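Local coordinates for hypothetical protein Atu2648 (Agrobacterium tumefaciens str. C58, PDB 1ZCE) that is of unknown function but consists largely of an EVE domain, related to the ASCH and PUA domains, which makes nucleic-acid binding conceivable, at residues 17-20 / 26-29; 51-56 / 112-117. One frame throughout, in Å; residues are numbered along the deposited sequence.

How the interactions relate
From the N terminus, interaction 1 comes first: helix 16-22 turns through a short loop into strand 27-28, and the contact closes that local helix-to-strand connection at one outer edge of the mixed sheet. Interaction 2 opens only after this, with 55 residues between segments 51-56 and 112-117, so the two follow in series and neither nest nor cross. The centres of interactions 1 and 2 lie about 18 Å apart, on opposite sides of the chain's centre. Phe52, in the strand of interaction 2, joins them: its CE2 lies 3.7 Å from Gln19 OE1 and 3.8 Å from Trp29 CH2, so both sides of interaction 1 rest on it, while Phe51 and Tyr53 pack toward helix 113-116.

Interaction 1: 17-20 / 26-29; sequences EMQK and GEEW
Gln19, on helix 16-22, reaches across to Glu27 and Trp29 where the helix meets the edge strand 27-28 of the EVE-domain sheet, a buried helix-to-strand packing closed by a short connecting loop. Glu27 and Trp29 pair through their backbones with Ile88 and Val86 of strand 84-99, and Phe52 of strand 49-54 packs on both Gln19 and Trp29. The side chain of Gln19 carries the contact: CG stands anti to the backbone N (chi1 -178°), and a bend at chi2 (61°) swings the amide to the strand. There Gln19 OE1 lies 3.7 Å from Glu27 CB and Gln19 NE2 3.8 Å from the same carbon, so the amide straddles the root of the glutamate. The strongest polar partner of the amide is elsewhere, Trp14 NE1 bonding to OE1; NE2 bonds weakly to Ile88 O on the adjoining strand, and together these two bonds would limit rotation of the amide. Glu27 leads its carboxylate away to a salt bridge with Lys22. The indole of Trp29 meets the amide obliquely, the planes 49° apart, with Trp29 CZ3 3.7 Å from Gln19 OE1.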
ATOM      1  N   GLU A  17      -8.770   7.593   6.667  1.00  8.64           N
ATOM      2  CA  GLU A  17      -9.195   8.018   7.996  1.00  9.23           C
ATOM      3  C   GLU A  17      -9.533   6.797   8.847  1.00  9.00           C
ATOM      4  O   GLU A  17      -9.170   6.732  10.019  1.00  8.33           O
ATOM      5  CB  GLU A  17     -10.406   8.948   7.897  1.00 11.99           C
ATOM      6  CG  GLU A  17     -10.097  10.312   7.292  1.00 17.47           C
ATOM      7  CD  GLU A  17      -9.254  11.189   8.203  1.00 19.67           C
ATOM      8  OE1 GLU A  17      -8.844  12.284   7.761  1.00 22.94           O
ATOM      9  OE2 GLU A  17      -9.006  10.790   9.360  1.00 22.50           O
HETATM   10  N   MSE A  18     -10.221   5.825   8.254  1.00  7.96           N
HETATM   11  CA  MSE A  18     -10.578   4.612   8.980  1.00  8.37           C
HETATM   12  C   MSE A  18      -9.316   3.828   9.331  1.00  6.94           C
HETATM   13  O   MSE A  18      -9.215   3.243  10.412  1.00  7.71           O
HETATM   14  CB  MSE A  18     -11.517   3.747   8.141  1.00 10.10           C
HETATM   15  CG  MSE A  18     -12.869   4.395   7.877  1.00 11.49           C
HETATM   16 SE   MSE A  18     -13.944   3.384   6.631  1.00 20.50          SE
HETATM   17  CE  MSE A  18     -15.028   2.408   7.887  1.00 19.18           C
ATOM     18  N   GLN A  19      -8.354   3.819   8.412  1.00  6.31           N
ATOM     19  CA  GLN A  19      -7.101   3.119   8.640  1.00  6.30           C
ATOM     20  C   GLN A  19      -6.384   3.740   9.841  1.00  5.96           C
ATOM     21  O   GLN A  19      -5.941   3.029  10.740  1.00  6.56           O
ATOM     22  CB  GLN A  19      -6.220   3.194   7.386  1.00  5.56           C
ATOM     23  CG  GLN A  19      -4.903   2.444   7.511  1.00  6.30           C
ATOM     24  CD  GLN A  19      -5.100   0.959   7.752  1.00  6.56           C
ATOM     25  OE1 GLN A  19      -5.744   0.274   6.960  1.00  5.51           O
ATOM     26  NE2 GLN A  19      -4.547   0.456   8.851  1.00  8.94           N
ATOM     27  N   LYS A  20      -6.280   5.066   9.864  1.00  6.58           N
ATOM     28  CA  LYS A  20      -5.618   5.737  10.979  1.00  7.48           C
ATOM     29  C   LYS A  20      -6.340   5.481  12.301  1.00  7.79           C
ATOM     30  O   LYS A  20      -5.703   5.352  13.347  1.00  9.12           O
ATOM     31  CB  LYS A  20      -5.517   7.245  10.725  1.00  8.18           C
ATOM     32  CG  LYS A  20      -4.541   7.605   9.617  1.00  7.96           C
ATOM     33  CD  LYS A  20      -4.300   9.103   9.534  1.00  9.33           C
ATOM     34  CE  LYS A  20      -5.545   9.857   9.104  1.00  9.94           C
ATOM     35  NZ  LYS A  20      -5.242  11.306   8.932  1.00 12.79           N
ATOM     36  N   GLY A  26      -3.830  -1.924  13.869  1.00  9.20           N
ATOM     37  CA  GLY A  26      -3.760  -2.223  12.453  1.00  8.87           C
ATOM     38  C   GLY A  26      -5.059  -2.754  11.888  1.00  7.77           C
ATOM     39  O   GLY A  26      -6.092  -2.775  12.561  1.00  8.55           O
ATOM     40  N   GLU A  27      -4.993  -3.191  10.635  1.00  6.63           N
ATOM     41  CA  GLU A  27      -6.147  -3.723   9.932  1.00  6.56           C
ATOM     42  C   GLU A  27      -5.745  -4.918   9.076  1.00  5.26           C
ATOM     43  O   GLU A  27      -4.777  -4.851   8.320  1.00  5.09           O
ATOM     44  CB  GLU A  27      -6.744  -2.637   9.035  1.00  6.96           C
ATOM     45  CG  GLU A  27      -7.928  -3.083   8.195  1.00  8.72           C
ATOM     46  CD  GLU A  27      -9.191  -3.265   9.010  1.00 10.49           C
ATOM     47  OE1 GLU A  27     -10.215  -3.692   8.433  1.00 13.53           O
ATOM     48  OE2 GLU A  27      -9.168  -2.975  10.223  1.00 11.68           O
ATOM     49  N   GLU A  28      -6.489  -6.012   9.202  1.00  5.52           N
ATOM     50  CA  GLU A  28      -6.228  -7.206   8.411  1.00  5.07           C
ATOM     51  C   GLU A  28      -6.590  -6.839   6.976  1.00  4.73           C
ATOM     52  O   GLU A  28      -7.683  -6.328   6.719  1.00  5.43           O
ATOM     53  CB  GLU A  28      -7.109  -8.362   8.892  1.00  6.03           C
ATOM     54  CG  GLU A  28      -6.803  -9.680   8.201  1.00  6.68           C
ATOM     55  CD  GLU A  28      -7.789 -10.783   8.543  1.00  8.13           C
ATOM     56  OE1 GLU A  28      -7.580 -11.920   8.074  1.00  8.57           O
ATOM     57  OE2 GLU A  28      -8.770 -10.517   9.268  1.00  9.98           O
ATOM     58  N   TRP A  29      -5.681  -7.094   6.038  1.00  4.29           N
ATOM     59  CA  TRP A  29      -5.942  -6.736   4.647  1.00  4.13           C
ATOM     60  C   TRP A  29      -6.703  -7.829   3.902  1.00  4.48           C
ATOM     61  O   TRP A  29      -6.185  -8.474   2.989  1.00  5.31           O
ATOM     62  CB  TRP A  29      -4.631  -6.409   3.929  1.00  5.24           C
ATOM     63  CG  TRP A  29      -4.815  -5.358   2.891  1.00  4.70           C
ATOM     64  CD1 TRP A  29      -4.599  -5.477   1.550  1.00  5.40           C
ATOM     65  CD2 TRP A  29      -5.313  -4.033   3.102  1.00  4.64           C
ATOM     66  NE1 TRP A  29      -4.934  -4.309   0.909  1.00  5.09           N
ATOM     67  CE2 TRP A  29      -5.377  -3.405   1.840  1.00  5.31           C
ATOM     68  CE3 TRP A  29      -5.715  -3.316   4.237  1.00  6.44           C
ATOM     69  CZ2 TRP A  29      -5.828  -2.090   1.677  1.00  4.86           C
ATOM     70  CZ3 TRP A  29      -6.166  -2.007   4.078  1.00  5.94           C
ATOM     71  CH2 TRP A  29      -6.217  -1.409   2.806  1.00  7.09           C
TER

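Interaction 2: 51-56 / 112-117; sequences FFYHSN and MSLVTS
Apolar packing of a central strand against a short helix defines this buried contact: Phe51 and Tyr53 of strand 49-54, in the mixed sheet of the EVE domain, meet Met112 and Leu114 at the start of helix 113-116. The two pairs lie side by side, Phe51 with the selenomethionine Met112 and Tyr53 with Leu114. Met112 occupies the N-cap position, and the bond from Val115 N to Met112 O, 3.0 Å, shows the helical turn starting there. Its extended chain, with chi3 at 174°, carries the methyl to the phenyl ring, where Met112 CE comes 4.2 Å from Phe51 CE2 at an oblique approach. Val133 of helix 127-136 touches both of these side chains, and the ring of Tyr130 meets that of Phe51, so this end of the contact sits between the sheet, the short helix and helix 127-136. Leu100 of helix 100-105 likewise touches both Tyr53 and Leu114. Tyr53 and Leu114 make the CH-pi contact. The first torsion of Leu114, fully trans, sends CG toward the strand, and the turn at chi2 (63°) then lays CD1 over the ring. Leu114 CD2 stays beside the ring's Tyr53 CE2, 4.1 Å away, while Leu114 CD1 sits over the middle of one face, 3.9 Å from the Tyr53 ring centroid and 8° off the ring normal.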
ATOM      1  N   PHE A  51       2.546   2.578   0.403  1.00  3.98           N
ATOM      2  CA  PHE A  51       1.596   3.656   0.175  1.00  3.58           C
ATOM      3  C   PHE A  51       0.163   3.189   0.312  1.00  2.69           C
ATOM      4  O   PHE A  51      -0.183   2.078  -0.092  1.00  4.11           O
ATOM      5  CB  PHE A  51       1.761   4.243  -1.228  1.00  4.01           C
ATOM      6  CG  PHE A  51       3.068   4.943  -1.453  1.00  3.03           C
ATOM      7  CD1 PHE A  51       3.551   5.863  -0.527  1.00  4.40           C
ATOM      8  CD2 PHE A  51       3.795   4.719  -2.613  1.00  3.71           C
ATOM      9  CE1 PHE A  51       4.739   6.553  -0.757  1.00  4.04           C
ATOM     10  CE2 PHE A  51       4.980   5.403  -2.852  1.00  3.94           C
ATOM     11  CZ  PHE A  51       5.455   6.323  -1.921  1.00  4.48           C
ATOM     12  N   PHE A  52      -0.661   4.039   0.910  1.00  4.37           N
ATOM     13  CA  PHE A  52      -2.083   3.767   1.040  1.00  4.36           C
ATOM     14  C   PHE A  52      -2.639   4.665  -0.071  1.00  3.99           C
ATOM     15  O   PHE A  52      -2.524   5.894  -0.013  1.00  4.95           O
ATOM     16  CB  PHE A  52      -2.592   4.189   2.421  1.00  4.54           C
ATOM     17  CG  PHE A  52      -4.000   3.738   2.728  1.00  3.85           C
ATOM     18  CD1 PHE A  52      -5.100   4.450   2.253  1.00  5.47           C
ATOM     19  CD2 PHE A  52      -4.227   2.607   3.513  1.00  4.15           C
ATOM     20  CE1 PHE A  52      -6.406   4.049   2.566  1.00  5.71           C
ATOM     21  CE2 PHE A  52      -5.531   2.197   3.831  1.00  6.20           C
ATOM     22  CZ  PHE A  52      -6.618   2.916   3.356  1.00  5.22           C
ATOM     23  N   TYR A  53      -3.211   4.032  -1.089  1.00  3.76           N
ATOM     24  CA  TYR A  53      -3.733   4.721  -2.259  1.00  4.44           C
ATOM     25  C   TYR A  53      -5.231   4.567  -2.389  1.00  4.49           C
ATOM     26  O   TYR A  53      -5.747   3.448  -2.368  1.00  4.66           O
ATOM     27  CB  TYR A  53      -3.043   4.163  -3.510  1.00  4.56           C
ATOM     28  CG  TYR A  53      -3.572   4.678  -4.828  1.00  5.39           C
ATOM     29  CD1 TYR A  53      -4.565   3.988  -5.527  1.00  5.93           C
ATOM     30  CD2 TYR A  53      -3.069   5.849  -5.387  1.00  5.24           C
ATOM     31  CE1 TYR A  53      -5.041   4.454  -6.755  1.00  5.96           C
ATOM     32  CE2 TYR A  53      -3.538   6.321  -6.609  1.00  6.94           C
ATOM     33  CZ  TYR A  53      -4.521   5.621  -7.286  1.00  5.52           C
ATOM     34  OH  TYR A  53      -4.976   6.104  -8.489  1.00  7.59           O
ATOM     35  N   HIS A  54      -5.932   5.691  -2.506  1.00  4.41           N
ATOM     36  CA  HIS A  54      -7.379   5.652  -2.667  1.00  4.97           C
ATOM     37  C   HIS A  54      -7.703   5.347  -4.124  1.00  5.28           C
ATOM     38  O   HIS A  54      -7.381   6.124  -5.025  1.00  5.38           O
ATOM     39  CB  HIS A  54      -8.005   6.983  -2.249  1.00  5.72           C
ATOM     40  CG  HIS A  54      -8.223   7.112  -0.774  1.00  5.71           C
ATOM     41  ND1 HIS A  54      -8.524   8.314  -0.169  1.00  7.77           N
ATOM     42  CD2 HIS A  54      -8.209   6.188   0.217  1.00  6.68           C
ATOM     43  CE1 HIS A  54      -8.687   8.124   1.128  1.00  8.15           C
ATOM     44  NE2 HIS A  54      -8.502   6.842   1.388  1.00  8.04           N
ATOM     45  N   SER A  55      -8.334   4.200  -4.345  1.00  6.26           N
ATOM     46  CA  SER A  55      -8.697   3.760  -5.684  1.00  5.72           C
ATOM     47  C   SER A  55     -10.193   3.924  -5.925  1.00  5.59           C
ATOM     48  O   SER A  55     -10.979   4.017  -4.979  1.00  5.80           O
ATOM     49  CB  SER A  55      -8.284   2.301  -5.882  1.00  6.84           C
ATOM     50  OG  SER A  55      -8.876   1.485  -4.892  1.00  8.64           O
ATOM     51  N   ASN A  56     -10.564   3.936  -7.204  1.00  6.29           N
ATOM     52  CA  ASN A  56     -11.943   4.129  -7.661  1.00  8.36           C
ATOM     53  C   ASN A  56     -12.252   5.619  -7.499  1.00  7.55           C
ATOM     54  O   ASN A  56     -12.529   6.312  -8.475  1.00  9.80           O
ATOM     55  CB  ASN A  56     -12.935   3.292  -6.847  1.00 11.03           C
ATOM     56  CG  ASN A  56     -14.313   3.235  -7.494  1.00 13.13           C
ATOM     57  OD1 ASN A  56     -15.305   2.885  -6.850  1.00 16.77           O
ATOM     58  ND2 ASN A  56     -14.376   3.569  -8.778  1.00 12.77           N
HETATM   59  N   MSE A 112       6.329   2.328 -12.830  1.00  7.43           N
HETATM   60  CA  MSE A 112       5.684   2.022 -11.558  1.00  7.25           C
HETATM   61  C   MSE A 112       4.447   1.161 -11.787  1.00  6.94           C
HETATM   62  O   MSE A 112       3.660   1.415 -12.700  1.00  7.58           O
HETATM   63  CB  MSE A 112       5.309   3.322 -10.843  1.00  7.31           C
HETATM   64  CG  MSE A 112       4.983   3.167  -9.369  1.00  6.83           C
HETATM   65 SE   MSE A 112       4.585   4.867  -8.572  1.00 12.50          SE
HETATM   66  CE  MSE A 112       4.051   4.233  -6.828  1.00  7.13           C
ATOM     67  N   SER A 113       4.281   0.138 -10.956  1.00  6.63           N
ATOM     68  CA  SER A 113       3.141  -0.762 -11.077  1.00  7.77           C
ATOM     69  C   SER A 113       1.821   0.003 -11.067  1.00  6.32           C
ATOM     70  O   SER A 113       0.872  -0.364 -11.760  1.00  7.79           O
ATOM     71  CB  SER A 113       3.157  -1.783  -9.938  1.00  9.00           C
ATOM     72  OG  SER A 113       2.139  -2.754 -10.103  1.00 14.78           O
ATOM     73  N   LEU A 114       1.760   1.074 -10.284  1.00  6.59           N
ATOM     74  CA  LEU A 114       0.544   1.871 -10.190  1.00  7.38           C
ATOM     75  C   LEU A 114       0.047   2.362 -11.545  1.00  9.04           C
ATOM     76  O   LEU A 114      -1.156   2.494 -11.759  1.00  9.75           O
ATOM     77  CB  LEU A 114       0.774   3.068  -9.261  1.00  7.24           C
ATOM     78  CG  LEU A 114      -0.410   4.017  -9.047  1.00  8.50           C
ATOM     79  CD1 LEU A 114      -1.568   3.279  -8.378  1.00  8.26           C
ATOM     80  CD2 LEU A 114       0.033   5.190  -8.194  1.00  8.86           C
ATOM     81  N   VAL A 115       0.970   2.631 -12.461  1.00 10.57           N
ATOM     82  CA  VAL A 115       0.589   3.117 -13.783  1.00 12.76           C
ATOM     83  C   VAL A 115       0.659   2.059 -14.884  1.00 13.81           C
ATOM     84  O   VAL A 115       0.170   2.282 -15.991  1.00 16.46           O
ATOM     85  CB  VAL A 115       1.460   4.320 -14.206  1.00 14.24           C
ATOM     86  CG1 VAL A 115       1.277   5.464 -13.219  1.00 15.46           C
ATOM     87  CG2 VAL A 115       2.916   3.909 -14.283  1.00 15.87           C
ATOM     88  N   THR A 116       1.259   0.911 -14.588  1.00 13.99           N
ATOM     89  CA  THR A 116       1.381  -0.149 -15.583  1.00 14.54           C
ATOM     90  C   THR A 116       0.387  -1.289 -15.374  1.00 14.76           C
ATOM     91  O   THR A 116      -0.097  -1.883 -16.338  1.00 15.34           O
ATOM     92  CB  THR A 116       2.808  -0.741 -15.601  1.00 14.61           C
ATOM     93  OG1 THR A 116       3.092  -1.358 -14.339  1.00 15.78           O
ATOM     94  CG2 THR A 116       3.830   0.353 -15.870  1.00 16.06           C
ATOM     95  N   SER A 117       0.091  -1.598 -14.117  1.00 15.98           N
ATOM     96  CA  SER A 117      -0.847  -2.670 -13.792  1.00 18.85           C
ATOM     97  C   SER A 117      -2.257  -2.113 -13.624  1.00 20.70           C
ATOM     98  O   SER A 117      -2.460  -1.120 -12.932  1.00 22.38           O
ATOM     99  CB  SER A 117      -0.411  -3.372 -12.506  1.00 19.06           C
ATOM    100  OG  SER A 117       0.884  -3.930 -12.651  1.00 22.30           O
TER